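Local coordinates for protein diffuse adherence adhesin (Escherichia coli, PDB 4MEE) that probably mediates bacterial attachment to mammalian cells, autoaggregation and biofilm formation, its C-terminal membrane-embedded transport unit being the part described here, at residues 153-157 and 304-308; 313-317 and 341-345; 158-162 and 346-350. One frame throughout, in Å; residues are numbered along the deposited sequence.

Overall arrangement
Helix 149-162 comes first in the chain and lies inside the beta-barrel of the autotransporter transport unit. Its residues 153-157 meet 304-308 on strand 303-327, so interaction 1 closes a loop of 146 intervening residues. The next helical turn, 158-162, meets 346-350 on strand 333-355 in interaction 3, which crosses interaction 1 in chain order; the two touch where L308 packs on A160 and V349. Interaction 2 opens after interaction 1 has closed and is nested within interaction 3: it pairs 313-317 with 341-345 along the hairpin of these two strands. The helix is thus tied to both arms of one hairpin, with centres 11 Å apart for interactions 1 and 3.

Interaction 1: 153-157 and 304-308; sequences YATNM and EKYNL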
loop_
_atom_site.group_PDB
_atom_site.type_symbol
_atom_site.label_atom_id
_atom_site.label_comp_id
_atom_site.label_asym_id
_atom_site.label_seq_id
_atom_site.Cartn_x
_atom_site.Cartn_y
_atom_site.Cartn_z
ATOM N N TYR A 153 -7.870 6.561 16.552
ATOM C CA TYR A 153 -8.671 5.459 16.111
ATOM C C TYR A 153 -8.769 5.460 14.608
ATOM O O TYR A 153 -8.665 4.425 13.992
ATOM C CB TYR A 153 -10.064 5.574 16.673
ATOM C CG TYR A 153 -10.193 5.177 18.102
ATOM C CD1 TYR A 153 -10.206 3.853 18.466
ATOM C CD2 TYR A 153 -10.340 6.128 19.081
ATOM C CE1 TYR A 153 -10.341 3.489 19.773
ATOM C CE2 TYR A 153 -10.468 5.778 20.387
ATOM C CZ TYR A 153 -10.466 4.456 20.726
ATOM O OH TYR A 153 -10.605 4.116 22.032
ATOM N N ALA A 154 -8.986 6.636 14.043
ATOM C CA ALA A 154 -9.198 6.804 12.621
ATOM C C ALA A 154 -7.976 6.441 11.828
ATOM O O ALA A 154 -8.078 5.980 10.718
ATOM C CB ALA A 154 -9.556 8.235 12.332
ATOM N N THR A 155 -6.813 6.693 12.389
ATOM C CA THR A 155 -5.599 6.300 11.741
ATOM C C THR A 155 -5.321 4.817 11.710
ATOM O O THR A 155 -4.849 4.309 10.723
ATOM C CB THR A 155 -4.449 6.972 12.409
ATOM O OG1 THR A 155 -4.799 8.342 12.551
ATOM C CG2 THR A 155 -3.277 6.871 11.536
ATOM N N ASN A 156 -5.594 4.114 12.789
ATOM C CA ASN A 156 -5.327 2.704 12.780
ATOM C C ASN A 156 -6.164 2.042 11.737
ATOM O O ASN A 156 -5.774 1.080 11.132
ATOM C CB ASN A 156 -5.621 2.128 14.126
ATOM C CG ASN A 156 -4.559 2.477 15.105
ATOM O OD1 ASN A 156 -3.513 2.994 14.732
ATOM N ND2 ASN A 156 -4.810 2.207 16.358
ATOM N N MET A 157 -7.336 2.593 11.521
ATOM C CA MET A 157 -8.226 2.095 10.529
ATOM C C MET A 157 -7.655 2.245 9.135
ATOM O O MET A 157 -7.806 1.376 8.297
ATOM C CB MET A 157 -9.483 2.910 10.614
ATOM C CG MET A 157 -10.383 2.737 9.449
ATOM S SD MET A 157 -11.719 1.728 10.041
ATOM C CE MET A 157 -12.684 1.672 8.560
ATOM N N GLU A 304 -6.065 1.801 25.751
ATOM C CA GLU A 304 -7.151 0.975 25.260
ATOM C C GLU A 304 -6.821 0.083 24.097
ATOM O O GLU A 304 -6.338 0.537 23.084
ATOM C CB GLU A 304 -8.294 1.855 24.823
ATOM C CG GLU A 304 -8.695 2.846 25.861
ATOM C CD GLU A 304 -9.633 2.228 26.845
ATOM O OE1 GLU A 304 -10.224 1.174 26.547
ATOM O OE2 GLU A 304 -9.770 2.806 27.919
ATOM N N LYS A 305 -7.179 -1.185 24.219
ATOM C CA LYS A 305 -6.852 -2.148 23.194
ATOM C C LYS A 305 -8.059 -2.772 22.543
ATOM O O LYS A 305 -9.023 -3.101 23.210
ATOM C CB LYS A 305 -6.025 -3.247 23.804
ATOM C CG LYS A 305 -5.047 -2.714 24.821
ATOM C CD LYS A 305 -3.873 -3.637 24.970
ATOM C CE LYS A 305 -4.347 -5.014 25.380
ATOM N NZ LYS A 305 -3.232 -5.759 26.010
ATOM N N TYR A 306 -7.951 -2.978 21.233
ATOM C CA TYR A 306 -8.983 -3.584 20.403
ATOM C C TYR A 306 -8.344 -4.286 19.190
ATOM O O TYR A 306 -7.136 -4.269 19.055
ATOM C CB TYR A 306 -9.978 -2.511 19.958
ATOM C CG TYR A 306 -9.425 -1.390 19.145
ATOM C CD1 TYR A 306 -8.712 -0.377 19.726
ATOM C CD2 TYR A 306 -9.672 -1.331 17.805
ATOM C CE1 TYR A 306 -8.231 0.628 18.981
ATOM C CE2 TYR A 306 -9.192 -0.335 17.056
ATOM C CZ TYR A 306 -8.480 0.632 17.660
ATOM O OH TYR A 306 -8.027 1.621 16.894
ATOM N N ASN A 307 -9.150 -4.895 18.313
ATOM C CA ASN A 307 -8.628 -5.565 17.106
ATOM C C ASN A 307 -9.257 -5.095 15.837
ATOM O O ASN A 307 -10.427 -4.829 15.824
ATOM C CB ASN A 307 -8.992 -7.019 17.071
ATOM C CG ASN A 307 -8.779 -7.704 18.368
ATOM O OD1 ASN A 307 -9.619 -8.478 18.808
ATOM N ND2 ASN A 307 -7.640 -7.453 18.994
ATOM N N LEU A 308 -8.508 -5.095 14.742
ATOM C CA LEU A 308 -9.115 -4.903 13.428
ATOM C C LEU A 308 -8.741 -6.071 12.537
ATOM O O LEU A 308 -7.596 -6.479 12.499
ATOM C CB LEU A 308 -8.660 -3.640 12.719
ATOM C CG LEU A 308 -7.876 -2.417 13.176
ATOM C CD1 LEU A 308 -8.718 -1.184 12.972
ATOM C CD2 LEU A 308 -7.352 -2.481 14.584
#
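E304 meets the far end of Y153 in a loose van der Waals touch between CB of E304 and OH of Y153, 4.3 Å apart. The carboxylate is engaged outside this pair, with OE2 of E304 bonded to the backbone N of D357. Two residues on, Y306 sends its ring from the barrel wall toward the helix; CG stands between backbone N and carbonyl carbon (chi1 61°). Its outer part slants against the Y153 ring, with CE1 of Y306 3.6 Å from CE1 of Y153 and the planes 37° apart. The phenol oxygen comes in at a slant to the Y153 ring, OH of Y306 lying 3.5 Å from CD1 of Y153, and also accepts a weak hydrogen bond from ND2 of N156 at 3.3 Å. L308 faces the next turn of the helix, where its CD1 branch rests 4.1 Å from CA of M157 and equally far from O of N156, touching helix backbone and no side-chain tip. The alternation of E304, Y306 and L308 places these side chains on the inner face of strand 303-327. Around them, A294 of strand 280-298 is touched by N156, Y306 and L308, while P351 of strand 333-355 packs on M157 and L308, so helix 149-162 lies against three successive strands of the wall.

Interaction 2: 313-317 and 341-345; sequences ASAGG and HLQAV
G317 and L342 pair through their backbones in an antiparallel beta hairpin, formed by strands 303-327 and 333-355 of the autotransporter beta-barrel. The short segments run at 169° to one another, with their axes 4.7 Å apart. Backbone hydrogen bonds define the register. N of G317 donates to O of L342 at 2.8 Å, and N of L342 returns a bond to O of G317 at 3.0 Å. The same two-bond ring recurs at A315 and A344, where N of A315 reaches O of A344 at 2.8 Å and N of A344 donates back to O of A315 at 2.9 Å. S314 with V345 and G316 with Q343 are the non-hydrogen-bonded pairs between and beside these rings, and CA of G316 lies 4.0 Å from CA of Q343.

Side chains divide by face. A315, A344 and L342 share one side; L342 and A315 are exposed there, consistent with a lipid-facing outer surface in predicted transmembrane strands. S314, Q343 and V345 share the other, buried side, where Q343 touches D167 and L168 and V345 touches L165, residues of the chain that follows helix 149-162 through the barrel. On this side CG2 of V345 rests against the S314 side chain, nearest to its OG.

The polar side chains join the same side. H341 contributes its CB beside G317, while its ring turns off to bond N401 through NE2. Q343 extends its chain so that NE2 makes two weak hydrogen bonds, to O of M166 and to OG of S314. With OG anti to the backbone N (chi1 177°), S314 in turn donates to O of A344 at 3.2 Å from 47° above the carbonyl plane, the second donor on that oxygen.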
loop_
_atom_site.group_PDB
_atom_site.type_symbol
_atom_site.label_atom_id
_atom_site.label_comp_id
_atom_site.label_asym_id
_atom_site.label_seq_id
_atom_site.Cartn_x
_atom_site.Cartn_y
_atom_site.Cartn_z
ATOM N N ALA A 313 -8.693 -7.126 -1.061
ATOM C CA ALA A 313 -8.606 -7.777 -2.360
ATOM C C ALA A 313 -8.357 -6.778 -3.460
ATOM O O ALA A 313 -8.847 -5.680 -3.400
ATOM C CB ALA A 313 -9.878 -8.527 -2.643
ATOM N N SER A 314 -7.616 -7.168 -4.489
ATOM C CA SER A 314 -7.251 -6.225 -5.534
ATOM C C SER A 314 -7.323 -6.803 -6.915
ATOM O O SER A 314 -7.125 -7.979 -7.101
ATOM C CB SER A 314 -5.832 -5.755 -5.330
ATOM O OG SER A 314 -5.466 -4.905 -6.391
ATOM N N ALA A 315 -7.558 -5.947 -7.891
ATOM C CA ALA A 315 -7.519 -6.388 -9.262
ATOM C C ALA A 315 -7.083 -5.289 -10.183
ATOM O O ALA A 315 -7.602 -4.197 -10.125
ATOM C CB ALA A 315 -8.869 -6.875 -9.684
ATOM N N GLY A 316 -6.160 -5.592 -11.079
ATOM C CA GLY A 316 -5.614 -4.554 -11.939
ATOM C C GLY A 316 -4.996 -5.025 -13.233
ATOM O O GLY A 316 -4.702 -6.198 -13.398
ATOM N N GLY A 317 -4.785 -4.095 -14.155
ATOM C CA GLY A 317 -4.239 -4.427 -15.456
ATOM C C GLY A 317 -3.519 -3.292 -16.149
ATOM O O GLY A 317 -3.330 -2.227 -15.606
ATOM N N HIS A 341 -1.801 1.973 -17.038
ATOM C CA HIS A 341 -2.385 0.926 -16.194
ATOM C C HIS A 341 -3.511 1.419 -15.283
ATOM O O HIS A 341 -3.618 2.613 -14.998
ATOM C CB HIS A 341 -1.295 0.233 -15.366
ATOM C CG HIS A 341 -0.526 1.163 -14.480
ATOM N ND1 HIS A 341 0.752 1.586 -14.779
ATOM C CD2 HIS A 341 -0.855 1.757 -13.310
ATOM C CE1 HIS A 341 1.177 2.399 -13.829
ATOM N NE2 HIS A 341 0.219 2.523 -12.927
ATOM N N LEU A 342 -4.333 0.477 -14.828
ATOM C CA LEU A 342 -5.469 0.756 -13.953
ATOM C C LEU A 342 -5.560 -0.331 -12.882
ATOM O O LEU A 342 -5.423 -1.517 -13.187
ATOM C CB LEU A 342 -6.761 0.813 -14.778
ATOM C CG LEU A 342 -8.128 0.949 -14.097
ATOM C CD1 LEU A 342 -8.351 2.347 -13.537
ATOM C CD2 LEU A 342 -9.233 0.588 -15.077
ATOM N N GLN A 343 -5.790 0.079 -11.636
ATOM C CA GLN A 343 -5.842 -0.837 -10.493
ATOM C C GLN A 343 -6.968 -0.461 -9.529
ATOM O O GLN A 343 -7.186 0.720 -9.257
ATOM C CB GLN A 343 -4.497 -0.841 -9.753
ATOM C CG GLN A 343 -4.394 -1.850 -8.614
ATOM C CD GLN A 343 -3.182 -1.640 -7.720
ATOM O OE1 GLN A 343 -2.508 -0.613 -7.785
ATOM N NE2 GLN A 343 -2.896 -2.629 -6.877
ATOM N N ALA A 344 -7.673 -1.472 -9.020
ATOM C CA ALA A 344 -8.730 -1.277 -8.023
ATOM C C ALA A 344 -8.529 -2.193 -6.816
ATOM O O ALA A 344 -8.233 -3.380 -6.972
ATOM C CB ALA A 344 -10.102 -1.499 -8.642
ATOM N N VAL A 345 -8.687 -1.631 -5.617
ATOM C CA VAL A 345 -8.519 -2.374 -4.365
ATOM C C VAL A 345 -9.760 -2.243 -3.474
ATOM O O VAL A 345 -10.268 -1.141 -3.264
ATOM C CB VAL A 345 -7.270 -1.905 -3.573
ATOM C CG1 VAL A 345 -7.066 -2.756 -2.327
ATOM C CG2 VAL A 345 -6.018 -1.942 -4.440
#

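Interaction 3: 158-162 and 346-350; sequences TLANS and WMGVT. Unlike the reference sequence in segment 158-162: T158 (reference Ala).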
loop_
_atom_site.group_PDB
_atom_site.type_symbol
_atom_site.label_atom_id
_atom_site.label_comp_id
_atom_site.label_asym_id
_atom_site.label_seq_id
_atom_site.Cartn_x
_atom_site.Cartn_y
_atom_site.Cartn_z
ATOM N N THR A 158 -7.038 3.383 8.886
ATOM C CA THR A 158 -6.474 3.680 7.602
ATOM C C THR A 158 -5.303 2.807 7.277
ATOM O O THR A 158 -5.181 2.326 6.174
ATOM C CB THR A 158 -5.935 5.077 7.648
ATOM O OG1 THR A 158 -6.573 5.751 8.731
ATOM C CG2 THR A 158 -6.256 5.772 6.374
ATOM N N LEU A 159 -4.429 2.647 8.254
ATOM C CA LEU A 159 -3.244 1.837 8.134
ATOM C C LEU A 159 -3.598 0.399 7.958
ATOM O O LEU A 159 -3.004 -0.303 7.189
ATOM C CB LEU A 159 -2.454 1.963 9.403
ATOM C CG LEU A 159 -1.739 3.285 9.519
ATOM C CD1 LEU A 159 -1.232 3.416 10.934
ATOM C CD2 LEU A 159 -0.617 3.282 8.507
ATOM N N ALA A 160 -4.600 -0.031 8.685
ATOM C CA ALA A 160 -4.960 -1.402 8.686
ATOM C C ALA A 160 -5.330 -1.827 7.300
ATOM O O ALA A 160 -5.101 -2.952 6.929
ATOM C CB ALA A 160 -6.127 -1.592 9.586
ATOM N N ASN A 161 -5.906 -0.917 6.535
ATOM C CA ASN A 161 -6.291 -1.241 5.179
ATOM C C ASN A 161 -5.260 -0.965 4.102
ATOM O O ASN A 161 -5.291 -1.581 3.051
ATOM C CB ASN A 161 -7.558 -0.517 4.822
ATOM C CG ASN A 161 -8.669 -0.833 5.766
ATOM O OD1 ASN A 161 -9.538 -1.616 5.455
ATOM N ND2 ASN A 161 -8.654 -0.216 6.921
ATOM N N SER A 162 -4.359 -0.031 4.337
ATOM C CA SER A 162 -3.373 0.246 3.333
ATOM C C SER A 162 -2.011 -0.286 3.695
ATOM O O SER A 162 -1.065 -0.098 2.956
ATOM C CB SER A 162 -3.268 1.733 3.106
ATOM O OG SER A 162 -2.745 2.357 4.258
ATOM N N TRP A 346 -10.241 -3.375 -2.960
ATOM C CA TRP A 346 -11.320 -3.393 -1.972
ATOM C C TRP A 346 -10.748 -3.544 -0.564
ATOM O O TRP A 346 -10.157 -4.571 -0.227
ATOM C CB TRP A 346 -12.334 -4.507 -2.275
ATOM C CG TRP A 346 -13.235 -4.863 -1.114
ATOM C CD1 TRP A 346 -14.060 -4.020 -0.425
ATOM C CD2 TRP A 346 -13.404 -6.160 -0.521
ATOM N NE1 TRP A 346 -14.725 -4.707 0.565
ATOM C CE2 TRP A 346 -14.341 -6.020 0.529
ATOM C CE3 TRP A 346 -12.849 -7.423 -0.771
ATOM C CZ2 TRP A 346 -14.741 -7.096 1.325
ATOM C CZ3 TRP A 346 -13.251 -8.493 0.019
ATOM C CH2 TRP A 346 -14.191 -8.321 1.055
ATOM N N MET A 347 -10.931 -2.508 0.247
ATOM C CA MET A 347 -10.449 -2.495 1.624
ATOM C C MET A 347 -11.576 -2.894 2.575
ATOM O O MET A 347 -12.497 -2.113 2.822
ATOM C CB MET A 347 -9.891 -1.111 1.979
ATOM C CG MET A 347 -8.692 -0.682 1.141
ATOM S SD MET A 347 -8.117 0.989 1.504
ATOM C CE MET A 347 -6.773 1.151 0.333
ATOM N N GLY A 348 -11.503 -4.116 3.102
ATOM C CA GLY A 348 -12.571 -4.651 3.948
ATOM C C GLY A 348 -12.170 -5.001 5.371
ATOM O O GLY A 348 -12.779 -5.873 5.991
ATOM N N VAL A 349 -11.149 -4.324 5.889
ATOM C CA VAL A 349 -10.731 -4.506 7.280
ATOM C C VAL A 349 -11.508 -3.532 8.160
ATOM O O VAL A 349 -11.416 -2.314 7.989
ATOM C CB VAL A 349 -9.209 -4.300 7.468
ATOM C CG1 VAL A 349 -8.824 -4.444 8.935
ATOM C CG2 VAL A 349 -8.425 -5.299 6.628
ATOM N N THR A 350 -12.281 -4.085 9.091
ATOM C CA THR A 350 -13.083 -3.299 10.025
ATOM C C THR A 350 -12.628 -3.526 11.461
ATOM O O THR A 350 -12.188 -4.621 11.809
ATOM C CB THR A 350 -14.587 -3.631 9.913
ATOM O OG1 THR A 350 -14.766 -5.049 9.832
ATOM C CG2 THR A 350 -15.192 -2.976 8.684
#
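N161 pushes its side chain into the notch between M347 and V349, its CB lying 3.7 Å from both SD and CB of M347. The methionine runs extended past this CB: with chi2 176° and chi3 -179° the chain beyond CG is straight, taking SD and CE along the end of the helix, with the backbone oxygen of N161 also beside CG and SD. Beyond CB, the amide of N161 turns to the other neighbour. Its OD1 accepts a bent hydrogen bond (140° at the hydrogen) from the backbone N of V349 at 3.2 Å, the donor tilted somewhat from the carbonyl plane. OD1 of N161 also lies 3.4 Å from CB of V349, the two side chains passing with opposed directions. One residue earlier, A160 sets its CB 4.0 Å from CG1 of V349, the apolar edge of the contact.

This is the autotransporter arrangement of a helix held inside a beta-barrel: helix 149-162 sits within the pore, and its last turn crosses strand 333-355, the segment axes coming within 8.2 Å. M347 and V349 point inward, whereas T350 points away from the helix; NE1 of W346 bonds OD1 of N368. L308 of strand 303-327 touches both A160 and V349, and F409 packs on T158 and M347.

The helical turn itself closes at S162. Its OG donates to O of T158 at 3.1 Å, and the backbone N of S162 bonds to that same oxygen, which therefore has two donors from one residue.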